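Local coordinates for protein esterase E25 (Uncultured bacterium, PDB 4Q05) that hydrolyses ester bonds as a dimeric bacterial esterase of the hormone-sensitive lipase family, built on an alpha/beta hydrolase fold, at residues R75-S78 against E79-A83; F262-A265 against A266-Y270; G251-R254 against N255-T258. All coordinates share one frame; numbering follows the deposited sequence. Where two conformers were deposited one is given.

Contact 1 of 3, residues R75-S78 against E79-A83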
loop_
_atom_site.group_PDB
_atom_site.type_symbol
_atom_site.label_atom_id
_atom_site.label_comp_id
_atom_site.label_asym_id
_atom_site.label_seq_id
_atom_site.Cartn_x
_atom_site.Cartn_y
_atom_site.Cartn_z
ATOM N N ARG A 75 -26.285 -11.416 20.816
ATOM C CA ARG A 75 -26.056 -11.026 22.198
ATOM C C ARG A 75 -25.861 -12.262 23.061
ATOM O O ARG A 75 -25.088 -12.244 24.012
ATOM C CB ARG A 75 -27.211 -10.173 22.728
ATOM C CG ARG A 75 -27.109 -8.716 22.343
ATOM C CD ARG A 75 -28.458 -8.116 21.982
ATOM N NE ARG A 75 -29.341 -7.946 23.128
ATOM C CZ ARG A 75 -30.517 -8.554 23.268
ATOM N NH1 ARG A 75 -30.957 -9.384 22.328
ATOM N NH2 ARG A 75 -31.251 -8.331 24.352
ATOM N N THR A 76 -26.549 -13.344 22.709
ATOM C CA THR A 76 -26.484 -14.561 23.498
ATOM C C THR A 76 -25.562 -15.557 22.821
ATOM O O THR A 76 -25.345 -15.495 21.616
ATOM C CB THR A 76 -27.879 -15.203 23.651
ATOM O OG1 THR A 76 -28.280 -15.776 22.404
ATOM C CG2 THR A 76 -28.919 -14.158 24.084
ATOM N N GLU A 77 -25.021 -16.475 23.601
ATOM C CA GLU A 77 -24.180 -17.520 23.061
ATOM C C GLU A 77 -24.942 -18.271 21.975
ATOM O O GLU A 77 -24.382 -18.645 20.945
ATOM C CB GLU A 77 -23.772 -18.463 24.186
ATOM C CG GLU A 77 -22.675 -19.422 23.840
ATOM C CD GLU A 77 -22.168 -20.154 25.071
ATOM O OE1 GLU A 77 -22.608 -19.789 26.188
ATOM O OE2 GLU A 77 -21.339 -21.083 24.920
ATOM N N SER A 78 -26.234 -18.467 22.199
ATOM C CA SER A 78 -27.062 -19.166 21.231
ATOM C C SER A 78 -27.211 -18.369 19.922
ATOM O O SER A 78 -27.178 -18.929 18.822
ATOM C CB SER A 78 -28.425 -19.489 21.848
ATOM O OG SER A 78 -29.250 -20.128 20.899
ATOM N N GLU A 79 -27.376 -17.061 20.034
ATOM C CA GLU A 79 -27.415 -16.218 18.843
ATOM C C GLU A 79 -26.057 -16.213 18.137
ATOM O O GLU A 79 -25.988 -16.174 16.909
ATOM C CB GLU A 79 -27.850 -14.798 19.200
ATOM C CG GLU A 79 -29.323 -14.694 19.577
ATOM C CD GLU A 79 -29.664 -13.369 20.224
ATOM O OE1 GLU A 79 -28.726 -12.646 20.630
ATOM O OE2 GLU A 79 -30.869 -13.050 20.322
ATOM N N TRP A 80 -24.975 -16.257 18.911
ATOM C CA TRP A 80 -23.652 -16.354 18.306
ATOM C C TRP A 80 -23.525 -17.633 17.498
ATOM O O TRP A 80 -23.139 -17.591 16.335
ATOM C CB TRP A 80 -22.540 -16.267 19.354
ATOM C CG TRP A 80 -22.158 -14.857 19.621
ATOM C CD1 TRP A 80 -22.391 -14.148 20.756
ATOM C CD2 TRP A 80 -21.517 -13.962 18.706
ATOM N NE1 TRP A 80 -21.906 -12.863 20.618
ATOM C CE2 TRP A 80 -21.366 -12.724 19.367
ATOM C CE3 TRP A 80 -21.044 -14.091 17.394
ATOM C CZ2 TRP A 80 -20.765 -11.613 18.762
ATOM C CZ3 TRP A 80 -20.432 -12.985 16.793
ATOM C CH2 TRP A 80 -20.310 -11.759 17.479
ATOM N N ARG A 81 -23.849 -18.770 18.107
ATOM C CA ARG A 81 -23.750 -20.042 17.404
ATOM C C ARG A 81 -24.535 -20.002 16.089
ATOM O O ARG A 81 -24.081 -20.521 15.074
ATOM C CB ARG A 81 -24.203 -21.205 18.296
ATOM C CG ARG A 81 -23.267 -21.466 19.485
ATOM C CD ARG A 81 -23.569 -22.802 20.166
ATOM N NE ARG A 81 -24.888 -22.811 20.793
ATOM C CZ ARG A 81 -25.118 -22.478 22.060
ATOM N NH1 ARG A 81 -24.115 -22.108 22.846
ATOM N NH2 ARG A 81 -26.354 -22.516 22.544
ATOM N N ALA A 82 -25.700 -19.364 16.110
ATOM C CA ALA A 82 -26.517 -19.247 14.903
ATOM C C ALA A 82 -25.880 -18.331 13.860
ATOM O O ALA A 82 -25.845 -18.661 12.669
ATOM C CB ALA A 82 -27.921 -18.755 15.248
ATOM N N ALA A 83 -25.402 -17.166 14.296
ATOM C CA ALA A 83 -24.751 -16.237 13.377
ATOM C C ALA A 83 -23.562 -16.927 12.716
ATOM O O ALA A 83 -23.363 -16.840 11.505
ATOM C CB ALA A 83 -24.289 -14.989 14.118
HETATM O O HOH W 1 -21.723 -21.924 22.377
#

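Contact 2 of 3, residues F262-A265 against A266-Y270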
loop_
_atom_site.group_PDB
_atom_site.type_symbol
_atom_site.label_atom_id
_atom_site.label_comp_id
_atom_site.label_asym_id
_atom_site.label_seq_id
_atom_site.Cartn_x
_atom_site.Cartn_y
_atom_site.Cartn_z
ATOM N N PHE A 262 -21.950 -6.394 13.363
ATOM C CA PHE A 262 -21.338 -7.698 13.566
ATOM C C PHE A 262 -19.857 -7.652 13.928
ATOM O O PHE A 262 -19.424 -8.271 14.909
ATOM C CB PHE A 262 -21.537 -8.599 12.351
ATOM C CG PHE A 262 -20.922 -9.945 12.523
ATOM C CD1 PHE A 262 -21.555 -10.914 13.281
ATOM C CD2 PHE A 262 -19.682 -10.229 11.984
ATOM C CE1 PHE A 262 -20.979 -12.157 13.471
ATOM C CE2 PHE A 262 -19.099 -11.471 12.173
ATOM C CZ PHE A 262 -19.756 -12.439 12.923
ATOM N N LEU A 263 -19.071 -6.932 13.136
ATOM C CA LEU A 263 -17.628 -6.971 13.328
ATOM C C LEU A 263 -17.285 -6.455 14.712
ATOM O O LEU A 263 -16.529 -7.083 15.435
ATOM C CB LEU A 263 -16.902 -6.163 12.253
ATOM C CG LEU A 263 -15.382 -6.164 12.371
ATOM C CD1 LEU A 263 -14.855 -7.603 12.476
ATOM C CD2 LEU A 263 -14.724 -5.414 11.196
ATOM N N GLU A 264 -17.865 -5.325 15.095
ATOM C CA GLU A 264 -17.604 -4.811 16.433
ATOM C C GLU A 264 -18.020 -5.820 17.510
ATOM O O GLU A 264 -17.313 -6.021 18.495
ATOM C CB GLU A 264 -18.297 -3.461 16.672
ATOM C CG GLU A 264 -18.096 -3.000 18.109
ATOM C CD GLU A 264 -18.605 -1.599 18.394
ATOM O OE1 GLU A 264 -19.256 -0.993 17.516
ATOM O OE2 GLU A 264 -18.340 -1.109 19.516
ATOM N N ALA A 265 -19.169 -6.454 17.313
ATOM C CA ALA A 265 -19.655 -7.442 18.268
ATOM C C ALA A 265 -18.657 -8.585 18.377
ATOM O O ALA A 265 -18.335 -9.036 19.483
ATOM C CB ALA A 265 -21.022 -7.963 17.849
ATOM N N ALA A 266 -18.156 -9.052 17.235
ATOM C CA ALA A 266 -17.171 -10.129 17.236
ATOM C C ALA A 266 -15.895 -9.690 17.946
ATOM O O ALA A 266 -15.312 -10.436 18.740
ATOM C CB ALA A 266 -16.856 -10.579 15.807
ATOM N N VAL A 267 -15.469 -8.467 17.662
ATOM C CA VAL A 267 -14.267 -7.941 18.282
ATOM C C VAL A 267 -14.466 -7.926 19.798
ATOM O O VAL A 267 -13.629 -8.430 20.552
ATOM C CB VAL A 267 -13.952 -6.533 17.759
ATOM C CG1 VAL A 267 -12.891 -5.849 18.635
ATOM C CG2 VAL A 267 -13.511 -6.605 16.303
ATOM N N ARG A 268 -15.599 -7.377 20.237
ATOM C CA ARG A 268 -15.889 -7.308 21.670
ATOM C C ARG A 268 -16.001 -8.688 22.307
ATOM O O ARG A 268 -15.562 -8.885 23.443
ATOM C CB ARG A 268 -17.128 -6.445 21.950
ATOM C CG ARG A 268 -16.863 -4.984 21.638
ATOM C CD ARG A 268 -17.997 -4.047 22.008
ATOM N NE ARG A 268 -17.588 -2.679 21.710
ATOM C CZ ARG A 268 -16.784 -1.952 22.484
ATOM N NH1 ARG A 268 -16.325 -2.445 23.632
ATOM N NH2 ARG A 268 -16.448 -0.724 22.113
ATOM N N LEU A 269 -16.567 -9.656 21.587
ATOM C CA LEU A 269 -16.589 -11.016 22.122
ATOM C C LEU A 269 -15.151 -11.511 22.329
ATOM O O LEU A 269 -14.805 -12.024 23.393
ATOM C CB LEU A 269 -17.358 -11.957 21.198
ATOM C CG LEU A 269 -17.593 -13.358 21.761
ATOM C CD1 LEU A 269 -18.324 -13.287 23.096
ATOM C CD2 LEU A 269 -18.364 -14.209 20.761
ATOM N N TYR A 270 -14.318 -11.336 21.305
ATOM C CA TYR A 270 -12.896 -11.692 21.357
ATOM C C TYR A 270 -12.177 -10.997 22.512
ATOM O O TYR A 270 -11.426 -11.628 23.264
ATOM C CB TYR A 270 -12.235 -11.283 20.034
ATOM C CG TYR A 270 -10.751 -11.524 19.932
ATOM C CD1 TYR A 270 -10.221 -12.799 20.058
ATOM C CD2 TYR A 270 -9.876 -10.472 19.654
ATOM C CE1 TYR A 270 -8.861 -13.024 19.941
ATOM C CE2 TYR A 270 -8.506 -10.685 19.534
ATOM C CZ TYR A 270 -8.004 -11.966 19.676
ATOM O OH TYR A 270 -6.645 -12.209 19.560
#

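Contact 3 of 3, residues G251-R254 against N255-T258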
loop_
_atom_site.group_PDB
_atom_site.type_symbol
_atom_site.label_atom_id
_atom_site.label_comp_id
_atom_site.label_asym_id
_atom_site.label_seq_id
_atom_site.Cartn_x
_atom_site.Cartn_y
_atom_site.Cartn_z
ATOM N N GLY A 251 -18.839 0.382 3.454
ATOM C CA GLY A 251 -19.726 0.183 2.321
ATOM C C GLY A 251 -18.991 -0.125 1.022
ATOM O O GLY A 251 -19.620 -0.340 -0.015
ATOM N N ILE A 252 -17.660 -0.147 1.067
ATOM C CA ILE A 252 -16.856 -0.395 -0.130
ATOM C C ILE A 252 -16.162 -1.757 -0.095
ATOM O O ILE A 252 -15.833 -2.328 -1.130
ATOM C CB ILE A 252 -15.840 0.756 -0.364
ATOM C CG1 ILE A 252 -16.600 2.019 -0.781
ATOM C CG2 ILE A 252 -14.805 0.377 -1.425
ATOM C CD1 ILE A 252 -15.761 3.280 -0.817
ATOM N N ASP A 253 -15.958 -2.288 1.107
ATOM C CA ASP A 253 -15.410 -3.622 1.242
ATOM C C ASP A 253 -16.587 -4.601 1.136
ATOM O O ASP A 253 -17.423 -4.657 2.021
ATOM C CB ASP A 253 -14.704 -3.753 2.596
ATOM C CG ASP A 253 -14.055 -5.106 2.791
ATOM O OD1 ASP A 253 -14.751 -6.143 2.655
ATOM O OD2 ASP A 253 -12.840 -5.125 3.072
ATOM N N ARG A 254 -16.645 -5.366 0.056
ATOM C CA ARG A 254 -17.817 -6.206 -0.215
ATOM C C ARG A 254 -17.939 -7.365 0.766
ATOM O O ARG A 254 -18.980 -8.017 0.834
ATOM C CB ARG A 254 -17.767 -6.751 -1.638
ATOM C CG ARG A 254 -16.685 -7.801 -1.833
ATOM C CD ARG A 254 -16.320 -8.004 -3.290
ATOM N NE ARG A 254 -15.403 -9.131 -3.379
ATOM C CZ ARG A 254 -15.679 -10.289 -3.966
ATOM N NH1 ARG A 254 -16.845 -10.463 -4.577
ATOM N NH2 ARG A 254 -14.777 -11.264 -3.953
ATOM N N ASN A 255 -16.876 -7.620 1.525
ATOM C CA ASN A 255 -16.868 -8.749 2.433
ATOM C C ASN A 255 -17.166 -8.383 3.879
ATOM O O ASN A 255 -18.094 -8.932 4.470
ATOM C CB ASN A 255 -15.563 -9.537 2.306
ATOM C CG ASN A 255 -15.286 -9.950 0.873
ATOM O OD1 ASN A 255 -14.189 -9.748 0.346
ATOM N ND2 ASN A 255 -16.299 -10.500 0.221
ATOM N N LEU A 256 -16.386 -7.471 4.452
ATOM C CA LEU A 256 -16.652 -6.995 5.801
ATOM C C LEU A 256 -17.757 -5.936 5.807
ATOM O O LEU A 256 -18.524 -5.825 6.774
ATOM C CB LEU A 256 -15.380 -6.433 6.435
ATOM C CG LEU A 256 -14.260 -7.440 6.706
ATOM C CD1 LEU A 256 -13.043 -6.753 7.330
ATOM C CD2 LEU A 256 -14.784 -8.549 7.613
ATOM N N VAL A 257 -17.835 -5.184 4.712
ATOM C CA VAL A 257 -18.802 -4.094 4.532
ATOM C C VAL A 257 -18.655 -2.929 5.513
ATOM O O VAL A 257 -18.496 -1.784 5.099
ATOM C CB VAL A 257 -20.278 -4.580 4.563
ATOM C CG1 VAL A 257 -21.194 -3.442 4.192
ATOM C CG2 VAL A 257 -20.502 -5.746 3.609
ATOM N N THR A 258 -18.745 -3.214 6.807
ATOM C CA THR A 258 -18.679 -2.175 7.820
ATOM C C THR A 258 -18.172 -2.746 9.139
ATOM O O THR A 258 -18.337 -3.932 9.420
ATOM C CB THR A 258 -20.061 -1.503 8.034
ATOM O OG1 THR A 258 -19.944 -0.439 8.980
ATOM C CG2 THR A 258 -21.084 -2.508 8.549
HETATM O O HOH W 2 -20.518 -9.436 2.818
#

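Contact 1 of 3, residues R75-S78 against E79-A83
T76 and E79 exchange hydrogen bonds at the start of helix 77-88, each side chain accepting from the backbone nitrogen of the other; this reciprocity defines a capping box. T76, the N-cap residue, sets its OG1 between its own backbone N and carbonyl carbon (chi1 72°), which aims the hydroxyl oxygen down the helix to take E79 N at 2.8 Å.

The return path runs along E79. Its CB lies 3.4 Å from T76 OG1, CG passes the same oxygen more closely, at 3.2 Å, and CD still lies beside it. With the chain extended beyond CG (chi2 167°), the carboxylate is carried back alongside the first turn to the amides just before the helix. There OE1 receives two of them: R75 N at 2.7 Å, nearly along the C-O axis, and T76 N at 3.1 Å, approaching from above the carboxylate plane. One oxygen thus serves two successive N-H groups that the helix itself does not bond, and this pair of bonds should limit rotation of the carboxylate. OE2 lies obliquely to the R75 guanidinium, 4.2 Å from R75 NH1 and beyond salt-bridge range, so any electrostatic help is probably modest.

Behind the cap the regular i to i+4 pattern sets in, with W80 N to T76 O at 2.8 Å and R81 N to E77 O following. The W80 indole starts close to the cap as well, its CD1 standing 3.4 Å from T76 O. E77 and R81 approach each other one turn apart; their salt bridge is long, and doubtful because R81 was modelled in two conformers.

P74 lies against the side chains of E79, W80 and A83. Whereas the cap is a surface feature, the buried W80 indole turns inward and packs on A265, A266 and L269 of helix 262-271.

Contact 2 of 3, residues F262-A265 against A266-Y270
E264 and R268, one helical turn apart, lie side by side and point the same way, joined by a salt bridge. The conformations explain the fit: E264 puts CG anti to its backbone nitrogen (chi1 176°) and stays extended to the carboxylate, while R268 starts beside its own nitrogen and runs straight from CG to NE. Two nitrogens converge on a single oxygen. NE reaches E264 OE2 at 2.8 Å in a nearly straight bond (165°), on the anti side of the carboxylate; NH2 reaches the same OE2 at 3.2 Å, more bent. OE2 sits in the guanidinium plane for both donors. The planes of the two flat groups are turned 45° apart, and both bonds of the pair end on OE2.

The remaining side chains make lighter contacts. L263 CD1 comes within 4.2 Å of V267 CG2, and the same methyl of V267 rides 3.2 Å from L263 O. F262 CE2 lies 4.4 Å from A266 CB, which is oblique to the ring. Beneath them the backbone is regular, as in V267 N to L263 O at 2.8 Å.

Different sides of helix 262-271 meet different neighbours. F262, A265, A266 and L269 face helix 77-88 through L87 and W80, V267 packs on M239 and L276, and Y270 stacks on F141 and hydrogen-bonds N210 of helix 206-221.

Contact 3 of 3, residues G251-R254 against N255-T258
D253 OD1 gathers two backbone amides of the following turn, N255 N and L256 N, each at 2.8 Å. The first meets the oxygen nearly along its C-O axis; the second comes from above the carboxylate plane, 49° out of it. Sending CG anti to the backbone nitrogen (chi1 -178°) places the carboxylate where it can reach forward to both. The bond to N255 N closes an Asx turn, and D253 O completes an Asx motif through a weak bond from V257 N (124° at the hydrogen).

G251 N closes the far end of the loop with a nearly linear bond, 2.7 Å to V257 O, in the carbonyl plane. G251 has a positive phi at which a side chain would collide with the preceding carbonyl. V257 also has positive phi, at the centre of a classic gamma turn in which T258 N bonds L256 O at 2.6 Å. A water donates to both R254 O and N255 O, bridging the two carbonyls.

Packing adds little between the two halves: L256 CB rests 3.8 Å from D253 OD1, and V257 CG2 lies 3.6 Å from D253 O. R254 extends outward to a salt bridge with D334 and packs on W37 of the second subunit, where I252 also meets I39.

D253 divides its work, OD1 ordering its own loop while OD2 takes L303 N and H332 N. Four backbone amides grip this buried carboxylate, probably offsetting the charge of the nearby D302 carboxylate and fixing this loop against those after strands 294-299 and 322-327, where alpha/beta hydrolases carry the acidic and histidine members of the triad.

Along the chain the order is contact 1, contact 3, contact 2. Contacts 1 and 2 belong to helices 77-88 and 262-271, whose segments have centres 12 Å apart and touch through W80: its CZ3 lies 3.5 Å from F262 CE1. Contact 3 occupies the loop between helices 244-248 and 262-271, so it leads into contact 2; their centres are 16 Å apart, and L263 CB packs 3.9 Å from T258 O. Contacts 1 and 3 do not touch, with centres 22 Å apart. Helix 262-271 is therefore the middle element: through it, chain preceding the core sheet is packed onto a loop that lies next to the probable catalytic loops and the second subunit.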